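Local coordinates for biliverdin reductase (Synechocystis sp., PDB 5B3T), which reduces biliverdin, an open-chain tetrapyrrole of the heme-degrading pathway, with NAD(P)H as the probable hydride donor, and belongs to the Gfo/Idh/MocA family, at residues Gly264-Leu269 against Glu275-Val280; Ser187-Phe192 against Arg249-His254; Gln145-Ile150 against Thr193-Thr198; Leu226-Asn229 against Lys233-Val236; Tyr105-Thr110 against Val306-Ser311. All coordinates share one frame; numbering follows the deposited sequence.

Contact 1 (Gly264-Leu269 against Glu275-Val280); sequences GETGRL and ETEITV
Arg268 and Glu275 run side by side and point the same way from adjacent strands, so that NH1 of Arg268 meets OE1 of Glu275 at 3.0 Å. This salt bridge reaches the guanidinium at its edge, near its plane, but its hydrogen bond is weak: the N-H is bent to 125° and the two flat groups are turned 46° apart. The bend of the arginine at chi3 brings NH1 round to that carboxylate, while its CG, not its charged end, lies 3.6 Å from OE2 of Glu277, the residue paired with it on the same face. The other face carries Leu269, Thr276 and Ile278. Ile278 sends CG1 anti to its carbonyl carbon (chi1 -66°), and CD1 at the end of that extended branch comes within 4.1 Å of Leu269 CB. Its CD1 also sits over the backbone at Leu269 N, and Leu260 and Asn146 press on the same side chain; an alanine here would probably open a gap between Leu269 and the helix 137-146. Leu269 N donates a hydrogen bond to Thr276 O at 2.8 Å, and Thr276 N donates one to Leu269 O. Farther along, Val280 CG2 packs 3.5 Å from Glu265 O. The whole is an antiparallel beta hairpin at the edge of the mixed sheet, salt-bridged on one face and largely apolar on the other, where Ile278 faces helix 137-146.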
# COMPACT_ATOMS: atom_id res chain seq x y z
N GLY A 264 13.09 -8.92 -7.06
CA GLY A 264 12.37 -9.35 -5.88
C GLY A 264 12.87 -8.57 -4.68
O GLY A 264 13.05 -7.34 -4.74
N GLU A 265 13.13 -9.27 -3.58
CA GLU A 265 13.72 -8.67 -2.40
C GLU A 265 15.25 -8.76 -2.39
O GLU A 265 15.86 -8.67 -1.32
CB GLU A 265 13.15 -9.32 -1.13
CG GLU A 265 11.68 -9.02 -0.88
CD GLU A 265 10.74 -9.83 -1.76
OE1 GLU A 265 11.22 -10.78 -2.42
OE2 GLU A 265 9.54 -9.51 -1.80
N THR A 266 15.87 -8.94 -3.55
CA THR A 266 17.32 -9.07 -3.67
C THR A 266 17.88 -7.80 -4.29
O THR A 266 17.41 -7.37 -5.35
CB THR A 266 17.68 -10.28 -4.53
OG1 THR A 266 17.26 -11.49 -3.87
CG2 THR A 266 19.18 -10.34 -4.77
N GLY A 267 18.89 -7.22 -3.65
CA GLY A 267 19.41 -5.95 -4.12
C GLY A 267 20.92 -5.87 -4.27
O GLY A 267 21.66 -6.45 -3.48
N ARG A 268 21.38 -5.12 -5.27
CA ARG A 268 22.81 -4.96 -5.50
C ARG A 268 23.22 -3.58 -6.03
O ARG A 268 22.67 -3.10 -7.02
CB ARG A 268 23.31 -6.05 -6.46
CG ARG A 268 22.66 -7.41 -6.25
CD ARG A 268 23.01 -8.37 -7.37
NE ARG A 268 22.62 -7.84 -8.68
CZ ARG A 268 23.48 -7.61 -9.67
NH1 ARG A 268 24.77 -7.85 -9.51
NH2 ARG A 268 23.04 -7.12 -10.83
N LEU A 269 24.19 -2.97 -5.36
CA LEU A 269 24.71 -1.66 -5.74
C LEU A 269 25.85 -1.87 -6.72
O LEU A 269 26.75 -2.68 -6.47
CB LEU A 269 25.20 -0.89 -4.51
CG LEU A 269 26.00 0.39 -4.80
CD1 LEU A 269 25.16 1.42 -5.52
CD2 LEU A 269 26.57 0.96 -3.51
N GLU A 275 30.52 -4.47 -7.19
CA GLU A 275 29.14 -4.90 -7.00
C GLU A 275 29.00 -5.25 -5.53
O GLU A 275 29.76 -6.06 -5.01
CB GLU A 275 28.82 -6.11 -7.87
CG GLU A 275 29.59 -6.15 -9.18
CD GLU A 275 28.78 -6.77 -10.31
OE1 GLU A 275 27.69 -7.31 -10.03
OE2 GLU A 275 29.24 -6.73 -11.47
N THR A 276 28.05 -4.62 -4.85
CA THR A 276 27.86 -4.85 -3.43
C THR A 276 26.46 -5.39 -3.16
O THR A 276 25.48 -4.87 -3.69
CB THR A 276 28.08 -3.56 -2.63
OG1 THR A 276 29.31 -2.94 -3.04
CG2 THR A 276 28.16 -3.86 -1.13
N GLU A 277 26.38 -6.43 -2.33
CA GLU A 277 25.09 -6.90 -1.86
C GLU A 277 24.45 -5.83 -0.98
O GLU A 277 25.13 -5.12 -0.24
CB GLU A 277 25.24 -8.20 -1.08
CG GLU A 277 24.15 -9.23 -1.36
CD GLU A 277 24.26 -9.83 -2.76
OE1 GLU A 277 25.30 -10.45 -3.06
OE2 GLU A 277 23.30 -9.67 -3.55
N ILE A 278 23.13 -5.72 -1.06
CA ILE A 278 22.37 -4.77 -0.26
C ILE A 278 21.50 -5.55 0.72
O ILE A 278 20.72 -6.42 0.31
CB ILE A 278 21.51 -3.84 -1.13
CG1 ILE A 278 22.40 -2.93 -1.98
CG2 ILE A 278 20.57 -3.01 -0.27
CD1 ILE A 278 21.64 -2.01 -2.90
N THR A 279 21.64 -5.25 2.00
CA THR A 279 20.83 -5.89 3.03
C THR A 279 19.42 -5.32 2.99
O THR A 279 19.22 -4.11 3.15
CB THR A 279 21.46 -5.68 4.41
OG1 THR A 279 22.79 -6.21 4.41
CG2 THR A 279 20.64 -6.39 5.48
N VAL A 280 18.43 -6.19 2.78
CA VAL A 280 17.03 -5.80 2.74
C VAL A 280 16.36 -6.33 4.00
O VAL A 280 16.33 -7.54 4.24
CB VAL A 280 16.32 -6.32 1.48
CG1 VAL A 280 14.86 -5.92 1.50
CG2 VAL A 280 17.02 -5.79 0.23

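Contact 2 (Ser187-Phe192 against Arg249-His254); sequences SRISRF and RIFTLH. With PO4 (phosphate ion), chain D.
Ile189 and Phe251 form the close part of this contact: the methyl CD1 of Ile189 approaches CZ of the Phe251 ring at 3.9 Å. CE1 of that ring is only slightly farther from the methyl. The isoleucine puts CG1 anti to its backbone N (chi1 -156°), which carries CD1 from the helix end out toward the strand. Phe251, likewise with CG anti to its own N, reaches across to meet it, and the two side chains approach at a slant. Phe192 adds a more distant touch, its CE2 standing 4.3 Å from Phe251 CZ. All three are buried, and no hydrogen bond joins the segments.

The outer end of the strand is quite different. There Arg249 is exposed and turns its guanidinium edge to a phosphate ion, probably from the crystallisation liquor: NE bonds to O4 of the phosphate at 2.7 Å, nearly straight at 172°, and NH2 bonds to its O2 at 2.9 Å. NH1 of the same arginine forms a salt bridge with Glu265, which holds the group between two anions.

Phe251 also stacks on Tyr158 and touches Ile143, while Phe192 meets His140; the cluster thus lies between the mixed sheet and the helices 137-146 and 183-189.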
# COMPACT_ATOMS: atom_id res chain seq x y z
N SER A 187 2.26 4.34 -6.02
CA SER A 187 2.59 4.73 -4.65
C SER A 187 4.06 4.49 -4.36
O SER A 187 4.72 5.33 -3.73
CB SER A 187 1.71 3.96 -3.67
OG SER A 187 2.11 4.20 -2.33
N ARG A 188 4.60 3.37 -4.82
CA ARG A 188 6.01 3.07 -4.60
C ARG A 188 6.91 4.10 -5.27
O ARG A 188 7.87 4.60 -4.67
CB ARG A 188 6.34 1.66 -5.11
CG ARG A 188 5.71 0.54 -4.30
CD ARG A 188 6.68 0.00 -3.25
NE ARG A 188 7.13 1.04 -2.33
CZ ARG A 188 6.66 1.20 -1.09
NH1 ARG A 188 5.73 0.37 -0.63
NH2 ARG A 188 7.12 2.17 -0.32
N ILE A 189 6.61 4.44 -6.53
CA ILE A 189 7.49 5.32 -7.29
C ILE A 189 7.40 6.77 -6.83
O ILE A 189 8.27 7.58 -7.17
CB ILE A 189 7.18 5.20 -8.79
CG1 ILE A 189 8.40 5.60 -9.63
CG2 ILE A 189 5.98 6.06 -9.17
CD1 ILE A 189 9.61 4.72 -9.41
N SER A 190 6.38 7.13 -6.05
CA SER A 190 6.10 8.52 -5.72
C SER A 190 6.65 8.93 -4.36
O SER A 190 6.49 10.09 -3.97
CB SER A 190 4.59 8.78 -5.75
OG SER A 190 3.96 8.22 -4.61
N ARG A 191 7.27 8.02 -3.61
CA ARG A 191 7.69 8.29 -2.24
C ARG A 191 9.17 8.63 -2.15
O ARG A 191 9.79 8.43 -1.10
CB ARG A 191 7.33 7.11 -1.35
CG ARG A 191 5.83 6.93 -1.23
CD ARG A 191 5.44 5.61 -0.59
NE ARG A 191 3.98 5.44 -0.60
CZ ARG A 191 3.18 5.81 0.39
NH1 ARG A 191 3.69 6.36 1.49
NH2 ARG A 191 1.87 5.61 0.30
N PHE A 192 9.75 9.17 -3.22
CA PHE A 192 11.09 9.75 -3.21
C PHE A 192 11.07 11.22 -3.63
O PHE A 192 12.08 11.73 -4.12
CB PHE A 192 12.03 8.94 -4.11
CG PHE A 192 11.99 7.45 -3.86
CD1 PHE A 192 12.71 6.88 -2.82
CD2 PHE A 192 11.24 6.62 -4.68
CE1 PHE A 192 12.67 5.51 -2.60
CE2 PHE A 192 11.20 5.26 -4.47
CZ PHE A 192 11.91 4.70 -3.43
N ARG A 249 9.82 -9.17 -11.34
CA ARG A 249 9.76 -8.29 -10.17
C ARG A 249 11.08 -7.51 -10.14
O ARG A 249 12.05 -7.94 -9.51
CB ARG A 249 9.54 -9.07 -8.88
CG ARG A 249 8.10 -9.50 -8.65
CD ARG A 249 7.80 -9.66 -7.16
NE ARG A 249 8.60 -10.70 -6.54
CZ ARG A 249 9.05 -10.66 -5.29
NH1 ARG A 249 8.78 -9.61 -4.52
NH2 ARG A 249 9.77 -11.66 -4.80
N ILE A 250 11.10 -6.37 -10.83
CA ILE A 250 12.31 -5.59 -11.02
C ILE A 250 12.08 -4.17 -10.52
O ILE A 250 11.03 -3.58 -10.77
CB ILE A 250 12.75 -5.57 -12.50
CG1 ILE A 250 13.03 -6.99 -13.00
CG2 ILE A 250 13.97 -4.69 -12.70
CD1 ILE A 250 14.20 -7.65 -12.31
N PHE A 251 13.07 -3.63 -9.80
CA PHE A 251 13.11 -2.22 -9.43
C PHE A 251 14.55 -1.77 -9.63
O PHE A 251 15.43 -2.07 -8.82
CB PHE A 251 12.64 -2.00 -7.99
CG PHE A 251 12.16 -0.60 -7.71
CD1 PHE A 251 12.55 0.46 -8.51
CD2 PHE A 251 11.31 -0.35 -6.64
CE1 PHE A 251 12.11 1.75 -8.25
CE2 PHE A 251 10.87 0.93 -6.38
CZ PHE A 251 11.26 1.98 -7.18
N THR A 252 14.79 -1.05 -10.73
CA THR A 252 16.13 -0.61 -11.11
C THR A 252 16.15 0.91 -11.16
O THR A 252 15.23 1.53 -11.70
CB THR A 252 16.53 -1.19 -12.46
OG1 THR A 252 16.49 -2.62 -12.40
CG2 THR A 252 17.94 -0.74 -12.84
N LEU A 253 17.20 1.51 -10.59
CA LEU A 253 17.40 2.95 -10.61
C LEU A 253 18.82 3.25 -11.05
O LEU A 253 19.78 2.80 -10.42
CB LEU A 253 17.11 3.58 -9.24
CG LEU A 253 15.73 3.30 -8.63
CD1 LEU A 253 15.77 2.09 -7.70
CD2 LEU A 253 15.17 4.52 -7.91
N HIS A 254 18.96 4.01 -12.14
CA HIS A 254 20.26 4.35 -12.71
C HIS A 254 20.61 5.78 -12.33
O HIS A 254 19.84 6.71 -12.61
CB HIS A 254 20.26 4.19 -14.23
CG HIS A 254 20.05 2.79 -14.70
ND1 HIS A 254 21.03 1.82 -14.63
CD2 HIS A 254 18.98 2.19 -15.28
CE1 HIS A 254 20.57 0.69 -15.13
NE2 HIS A 254 19.33 0.89 -15.53
P PO4 D . 9.50 -14.41 -7.28
O1 PO4 D . 10.83 -14.91 -7.79
O2 PO4 D . 9.53 -14.34 -5.77
O3 PO4 D . 8.41 -15.36 -7.72
O4 PO4 D . 9.23 -13.03 -7.84

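Contact 3 (Gln145-Ile150 against Thr193-Thr198); sequences QNLGKI and TDLFGT
Leu147 lays its CD1 methyl against two side chains at once, 3.7 Å from CD1 of Leu195 and 3.9 Å from CZ of Phe196. It thereby bridges two consecutive residues of the facing helix, with no hydrogen bond between the segments. The leucine holds chi2 at 176°, so one methyl continues the line of the chain and points at the partner helix, whereas its other methyl, CD2, lies 4.2 Å from the same CZ of Phe196. Phe196 is therefore touched at the far corner of its ring by both branches, and the two side chains cross at about a right angle.

Leu195 comes from the more exposed side. Its CG is anti to the carbonyl carbon (chi1 -64°), which turns CD1 toward Leu147, and this methyl also stands 4.2 Å from Leu147 CB. The contact is thus covered on one side by an exposed leucine, while Leu147 and Phe196 are buried. Phe192 touches Leu147 and meets the ring of Phe196 with planes at about 45°, extending the apolar cluster inward; Arg144 lies against Leu195.

The backbones stay well apart, with 8.7 Å between Leu147 CA and Leu195 CA, and each segment keeps its own bonds: Lys149 N to Asn146 O in the turn, Gly197 N to Thr193 O in the helix. Gly197 then leaves the helix with positive phi. Here the turn that follows helix 137-146 packs on the short helix 193-196 through apolar side chains, in the C-terminal alpha/beta domain of a Gfo/Idh/MocA protein and away from the NADP(+) site.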
# COMPACT_ATOMS: atom_id res chain seq x y z
N GLN A 145 18.01 4.02 1.80
CA GLN A 145 19.31 3.98 2.47
C GLN A 145 20.49 4.04 1.50
O GLN A 145 21.62 4.23 1.96
CB GLN A 145 19.42 2.72 3.33
CG GLN A 145 18.70 2.82 4.67
CD GLN A 145 18.55 1.47 5.34
OE1 GLN A 145 19.38 0.57 5.15
NE2 GLN A 145 17.51 1.32 6.15
N ASN A 146 20.26 3.87 0.20
CA ASN A 146 21.36 3.79 -0.75
C ASN A 146 21.24 4.74 -1.94
O ASN A 146 22.16 4.79 -2.75
CB ASN A 146 21.50 2.35 -1.27
CG ASN A 146 22.02 1.39 -0.22
OD1 ASN A 146 23.22 1.35 0.05
ND2 ASN A 146 21.12 0.63 0.39
N LEU A 147 20.14 5.49 -2.06
CA LEU A 147 20.02 6.45 -3.15
C LEU A 147 21.11 7.51 -3.10
O LEU A 147 21.57 7.97 -4.14
CB LEU A 147 18.64 7.11 -3.12
CG LEU A 147 17.57 6.47 -4.01
CD1 LEU A 147 16.23 7.16 -3.83
CD2 LEU A 147 18.00 6.51 -5.47
N GLY A 148 21.54 7.89 -1.89
CA GLY A 148 22.59 8.88 -1.76
C GLY A 148 23.91 8.46 -2.36
O GLY A 148 24.80 9.30 -2.53
N LYS A 149 24.06 7.17 -2.69
CA LYS A 149 25.32 6.65 -3.20
C LYS A 149 25.45 6.75 -4.72
O LYS A 149 26.57 6.63 -5.23
CB LYS A 149 25.49 5.18 -2.79
CG LYS A 149 25.62 4.93 -1.30
CD LYS A 149 25.83 3.45 -1.02
CE LYS A 149 26.16 3.17 0.44
NZ LYS A 149 25.11 3.69 1.36
N ILE A 150 24.36 6.96 -5.46
CA ILE A 150 24.38 6.81 -6.91
C ILE A 150 24.22 8.15 -7.63
O ILE A 150 24.02 8.17 -8.84
CB ILE A 150 23.32 5.81 -7.39
CG1 ILE A 150 21.90 6.34 -7.14
CG2 ILE A 150 23.50 4.47 -6.69
CD1 ILE A 150 20.82 5.44 -7.69
N THR A 193 9.93 11.88 -3.45
CA THR A 193 9.79 13.28 -3.81
C THR A 193 10.91 14.12 -3.20
O THR A 193 11.31 15.14 -3.76
CB THR A 193 8.43 13.85 -3.37
OG1 THR A 193 7.37 13.05 -3.91
CG2 THR A 193 8.27 15.29 -3.85
N ASP A 194 11.40 13.69 -2.05
CA ASP A 194 12.47 14.40 -1.36
C ASP A 194 13.71 14.52 -2.24
O ASP A 194 14.47 15.48 -2.12
CB ASP A 194 12.83 13.68 -0.05
CG ASP A 194 14.10 14.21 0.57
OD1 ASP A 194 14.35 15.44 0.48
OD2 ASP A 194 14.86 13.41 1.15
N LEU A 195 13.89 13.54 -3.12
CA LEU A 195 15.02 13.54 -4.01
C LEU A 195 14.70 13.73 -5.48
O LEU A 195 15.41 14.37 -6.17
CB LEU A 195 15.76 12.23 -3.86
CG LEU A 195 16.42 11.92 -2.51
CD1 LEU A 195 16.40 10.46 -2.12
CD2 LEU A 195 17.85 12.45 -2.58
N PHE A 196 13.63 13.13 -5.95
CA PHE A 196 13.29 13.19 -7.37
C PHE A 196 12.48 14.43 -7.73
O PHE A 196 12.33 14.72 -8.93
CB PHE A 196 12.49 11.94 -7.77
CG PHE A 196 13.24 10.65 -7.58
CD1 PHE A 196 14.62 10.65 -7.43
CD2 PHE A 196 12.57 9.44 -7.54
CE1 PHE A 196 15.31 9.47 -7.25
CE2 PHE A 196 13.25 8.25 -7.36
CZ PHE A 196 14.63 8.27 -7.21
N GLY A 197 11.96 15.15 -6.75
CA GLY A 197 10.99 16.19 -7.02
C GLY A 197 9.63 15.56 -7.31
O GLY A 197 9.41 14.37 -7.11
N THR A 198 8.71 16.39 -7.79
CA THR A 198 7.38 15.91 -8.10
C THR A 198 7.32 15.44 -9.55
O THR A 198 8.17 15.76 -10.38
CB THR A 198 6.34 17.00 -7.84
OG1 THR A 198 6.68 18.18 -8.57
CG2 THR A 198 6.27 17.34 -6.35

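Contact 4 (Leu226-Asn229 against Lys233-Val236); sequences LQFN and KAEV
A beta hairpin of the C-terminal domain's mixed sheet brings Leu226 and Ala234 opposite each other as an antiparallel hydrogen-bonded pair. Leu226 N donates to Ala234 O at 2.8 Å, and Ala234 N donates back to Leu226 O at 2.9 Å. Two bonds of this kind fix the register of the strands, and the next pair, Gln227 with Lys233, is non-hydrogen-bonded.

The side chains divide between the faces. On the apolar one, Ala234 CB fits near the edge of the Phe228 ring, 3.8 Å from CE1, and CD1 of Leu226 lies 4.1 Å from CG2 of Val236. Helix 183-189 covers this face: Ile189 packs on both Leu226 and Val236, so the hairpin supplies part of the floor beneath it, in the layered alpha/beta manner of this domain, and Val202 and Val199 of the adjacent strand 199-210 touch Leu226 and Phe228 from the side.

On the opposite face Lys233 folds over rather than stretching out. Its CG is anti to the backbone N (chi1 163°), but the chain then bends at each later torsion, and CD comes to 3.3 Å from Leu226 O. The ammonium end lies beside Gln227, with NZ of Lys233 4.1 Å from CG of Gln227 and no hydrogen bond between the two side chains.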
# COMPACT_ATOMS: atom_id res chain seq x y z
N LEU A 226 6.83 8.25 -16.67
CA LEU A 226 6.80 9.45 -15.85
C LEU A 226 8.05 10.28 -16.06
O LEU A 226 9.16 9.74 -16.20
CB LEU A 226 6.68 9.10 -14.36
CG LEU A 226 5.58 8.14 -13.93
CD1 LEU A 226 5.68 7.87 -12.43
CD2 LEU A 226 4.20 8.68 -14.27
N GLN A 227 7.88 11.60 -16.08
CA GLN A 227 8.99 12.54 -16.07
C GLN A 227 8.91 13.37 -14.80
O GLN A 227 7.89 14.03 -14.54
CB GLN A 227 8.99 13.42 -17.31
CG GLN A 227 9.16 12.63 -18.59
CD GLN A 227 9.26 13.50 -19.82
OE1 GLN A 227 8.63 13.23 -20.85
NE2 GLN A 227 10.06 14.56 -19.74
N PHE A 228 9.97 13.33 -14.00
CA PHE A 228 10.04 14.08 -12.75
C PHE A 228 10.71 15.42 -12.98
O PHE A 228 11.34 15.67 -14.00
CB PHE A 228 10.80 13.29 -11.69
CG PHE A 228 10.08 12.08 -11.18
CD1 PHE A 228 9.95 10.95 -11.98
CD2 PHE A 228 9.52 12.07 -9.91
CE1 PHE A 228 9.29 9.84 -11.52
CE2 PHE A 228 8.85 10.95 -9.45
CZ PHE A 228 8.74 9.83 -10.25
N ASN A 229 10.56 16.29 -11.98
CA ASN A 229 11.00 17.67 -12.14
C ASN A 229 12.51 17.80 -12.14
O ASN A 229 13.05 18.67 -12.83
CB ASN A 229 10.40 18.54 -11.05
CG ASN A 229 9.11 19.17 -11.49
OD1 ASN A 229 9.07 19.77 -12.55
ND2 ASN A 229 8.06 19.03 -10.69
N LYS A 233 13.45 10.09 -15.58
CA LYS A 233 12.48 9.39 -16.41
C LYS A 233 12.26 8.00 -15.81
O LYS A 233 13.22 7.23 -15.68
CB LYS A 233 12.96 9.28 -17.85
CG LYS A 233 12.22 8.23 -18.67
CD LYS A 233 10.77 8.61 -18.86
CE LYS A 233 10.29 8.23 -20.25
NZ LYS A 233 9.29 9.19 -20.79
N ALA A 234 11.02 7.70 -15.45
CA ALA A 234 10.70 6.44 -14.78
C ALA A 234 9.66 5.68 -15.59
O ALA A 234 8.72 6.27 -16.14
CB ALA A 234 10.18 6.68 -13.36
N GLU A 235 9.83 4.36 -15.65
CA GLU A 235 8.87 3.46 -16.27
C GLU A 235 8.25 2.62 -15.16
O GLU A 235 8.97 2.05 -14.34
CB GLU A 235 9.54 2.57 -17.32
CG GLU A 235 10.32 3.35 -18.37
CD GLU A 235 11.20 2.45 -19.22
OE1 GLU A 235 11.42 1.29 -18.82
OE2 GLU A 235 11.70 2.92 -20.27
N VAL A 236 6.92 2.56 -15.13
CA VAL A 236 6.19 1.82 -14.11
C VAL A 236 5.24 0.86 -14.81
O VAL A 236 4.31 1.30 -15.51
CB VAL A 236 5.42 2.76 -13.17
CG1 VAL A 236 4.72 1.97 -12.08
CG2 VAL A 236 6.36 3.79 -12.55

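Contact 5 (Tyr105-Thr110 against Val306-Ser311); sequences YPLALT and VDLEAS
The segment 105-110 is an irregular loop that leaves strand 100-104 of the Rossmann-fold sheet, and the peptide bond before Pro106 is cis; 306-311 runs from loop into the first turn of helix 309-325. The nearest CA atoms are those of Leu107 and Ser311, 6.9 Å apart. The contact joins the nucleotide-binding domain to a helix of the C-terminal part without any hydrogen bond, by van der Waals contact.

Tyr105, a residue seen to bind NADP(+), which is absent here, makes the closest approach. It sets CG anti to its backbone N (chi1 -168°), and the ring then turns the CD1-CE1 side to Ser311. The carbonyl O of Ser311 lies at the ring's edge, near its plane and 3.6 Å from Tyr105 CE1, while Ser311 CB is 3.9 Å from Tyr105 CD1. One ring face is touched by CB of Pro106, offset toward the rim. Arg191 makes a cation-pi contact with the ring, and His132 meets it with planes at about 35°, so several groups hold its orientation. A valine in its place would probably leave Arg191 without its cation-pi partner and open a gap beside Ser311.

Leu107 contributes a broader but less close contact. Leu117 and Leu312 pack against it, and Leu308 in turn lies on Leu128 and Val130 of strand 128-131. At the start of the helix Asp307 OD2 accepts a weak capping bond from Glu309 N, at 3.4 Å. Between the two leucines, Leu107 CD2 faces Leu308 CD1 at 4.3 Å.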
# COMPACT_ATOMS: atom_id res chain seq x y z
N TYR A 105 -2.07 1.36 2.60
CA TYR A 105 -2.39 2.05 1.35
C TYR A 105 -3.06 1.07 0.38
O TYR A 105 -2.62 -0.08 0.28
CB TYR A 105 -1.13 2.65 0.73
CG TYR A 105 -1.40 3.61 -0.40
CD1 TYR A 105 -1.68 4.95 -0.16
CD2 TYR A 105 -1.40 3.17 -1.72
CE1 TYR A 105 -1.94 5.82 -1.19
CE2 TYR A 105 -1.66 4.04 -2.76
CZ TYR A 105 -1.92 5.36 -2.49
OH TYR A 105 -2.18 6.23 -3.53
N PRO A 106 -4.11 1.50 -0.34
CA PRO A 106 -4.63 2.84 -0.63
C PRO A 106 -5.37 3.56 0.49
O PRO A 106 -5.94 2.94 1.39
CB PRO A 106 -5.60 2.57 -1.78
CG PRO A 106 -6.14 1.23 -1.47
CD PRO A 106 -4.99 0.45 -0.88
N LEU A 107 -5.36 4.89 0.40
CA LEU A 107 -6.13 5.73 1.31
C LEU A 107 -7.56 5.92 0.83
O LEU A 107 -8.50 5.85 1.63
CB LEU A 107 -5.43 7.09 1.47
CG LEU A 107 -6.21 8.27 2.04
CD1 LEU A 107 -6.68 7.99 3.46
CD2 LEU A 107 -5.35 9.53 2.00
N ALA A 108 -7.75 6.14 -0.47
CA ALA A 108 -9.07 6.39 -1.03
C ALA A 108 -8.99 6.23 -2.55
O ALA A 108 -7.92 6.00 -3.11
CB ALA A 108 -9.59 7.78 -0.65
N LEU A 109 -10.14 6.37 -3.21
CA LEU A 109 -10.21 6.21 -4.65
C LEU A 109 -9.81 7.48 -5.40
O LEU A 109 -9.34 7.39 -6.54
CB LEU A 109 -11.63 5.80 -5.07
CG LEU A 109 -12.09 4.40 -4.65
CD1 LEU A 109 -13.60 4.26 -4.81
CD2 LEU A 109 -11.36 3.35 -5.47
N THR A 110 -9.99 8.65 -4.79
CA THR A 110 -9.65 9.91 -5.43
C THR A 110 -8.97 10.82 -4.42
O THR A 110 -9.14 10.68 -3.21
CB THR A 110 -10.89 10.63 -5.99
OG1 THR A 110 -11.71 11.11 -4.91
CG2 THR A 110 -11.72 9.71 -6.87
N VAL A 306 5.71 9.73 10.18
CA VAL A 306 4.95 9.72 8.94
C VAL A 306 3.79 10.69 9.04
O VAL A 306 3.09 10.75 10.06
CB VAL A 306 4.45 8.30 8.63
CG1 VAL A 306 3.54 8.30 7.41
CG2 VAL A 306 5.62 7.35 8.43
N ASP A 307 3.59 11.49 7.99
CA ASP A 307 2.39 12.30 7.86
C ASP A 307 1.63 11.87 6.62
O ASP A 307 2.17 11.18 5.74
CB ASP A 307 2.72 13.80 7.83
CG ASP A 307 3.11 14.29 6.44
OD1 ASP A 307 3.89 13.60 5.74
OD2 ASP A 307 2.64 15.38 6.06
N LEU A 308 0.37 12.28 6.54
CA LEU A 308 -0.52 11.83 5.48
C LEU A 308 -0.09 12.33 4.10
O LEU A 308 -0.58 11.81 3.09
CB LEU A 308 -1.95 12.29 5.77
CG LEU A 308 -3.08 11.51 5.10
CD1 LEU A 308 -3.09 10.07 5.57
CD2 LEU A 308 -4.42 12.18 5.37
N GLU A 309 0.81 13.32 4.04
CA GLU A 309 1.11 13.97 2.77
C GLU A 309 1.70 13.00 1.75
O GLU A 309 1.45 13.14 0.55
CB GLU A 309 2.06 15.15 2.99
CG GLU A 309 2.33 15.96 1.75
CD GLU A 309 1.06 16.28 0.98
OE1 GLU A 309 0.09 16.78 1.59
OE2 GLU A 309 1.03 16.01 -0.24
N ALA A 310 2.49 12.03 2.20
CA ALA A 310 3.10 11.09 1.27
C ALA A 310 2.04 10.22 0.58
O ALA A 310 2.13 9.97 -0.63
CB ALA A 310 4.12 10.21 1.99
N SER A 311 1.04 9.77 1.33
CA SER A 311 -0.03 8.98 0.73
C SER A 311 -0.96 9.85 -0.10
O SER A 311 -1.53 9.37 -1.09
CB SER A 311 -0.82 8.25 1.81
OG SER A 311 0.00 7.30 2.48

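In the fold
Four of the contacts belong to one C-terminal domain, and contact 5 ties it to the Rossmann domain. Contact 2 lies centrally: its centre is about 10 Å from that of contact 4 and about 11 Å from that of contact 3. Ile189 CG2 meets Leu226 CD1 of contact 4 at 3.7 Å, and Phe192 CD1 meets Leu147 CD1 of contact 3 at 3.7 Å. Contact 1 joins contact 2 through the salt bridge of Glu265 OE2 with Arg249 NH1, 2.8 Å. Arg191 and Ser187 of contact 2 touch Tyr105 of contact 5, an NADP(+)-binding residue, so the polar side of that segment adjoins the cofactor site, whereas contacts 3 and 5 do not touch, their nearest atoms being about 7 Å apart.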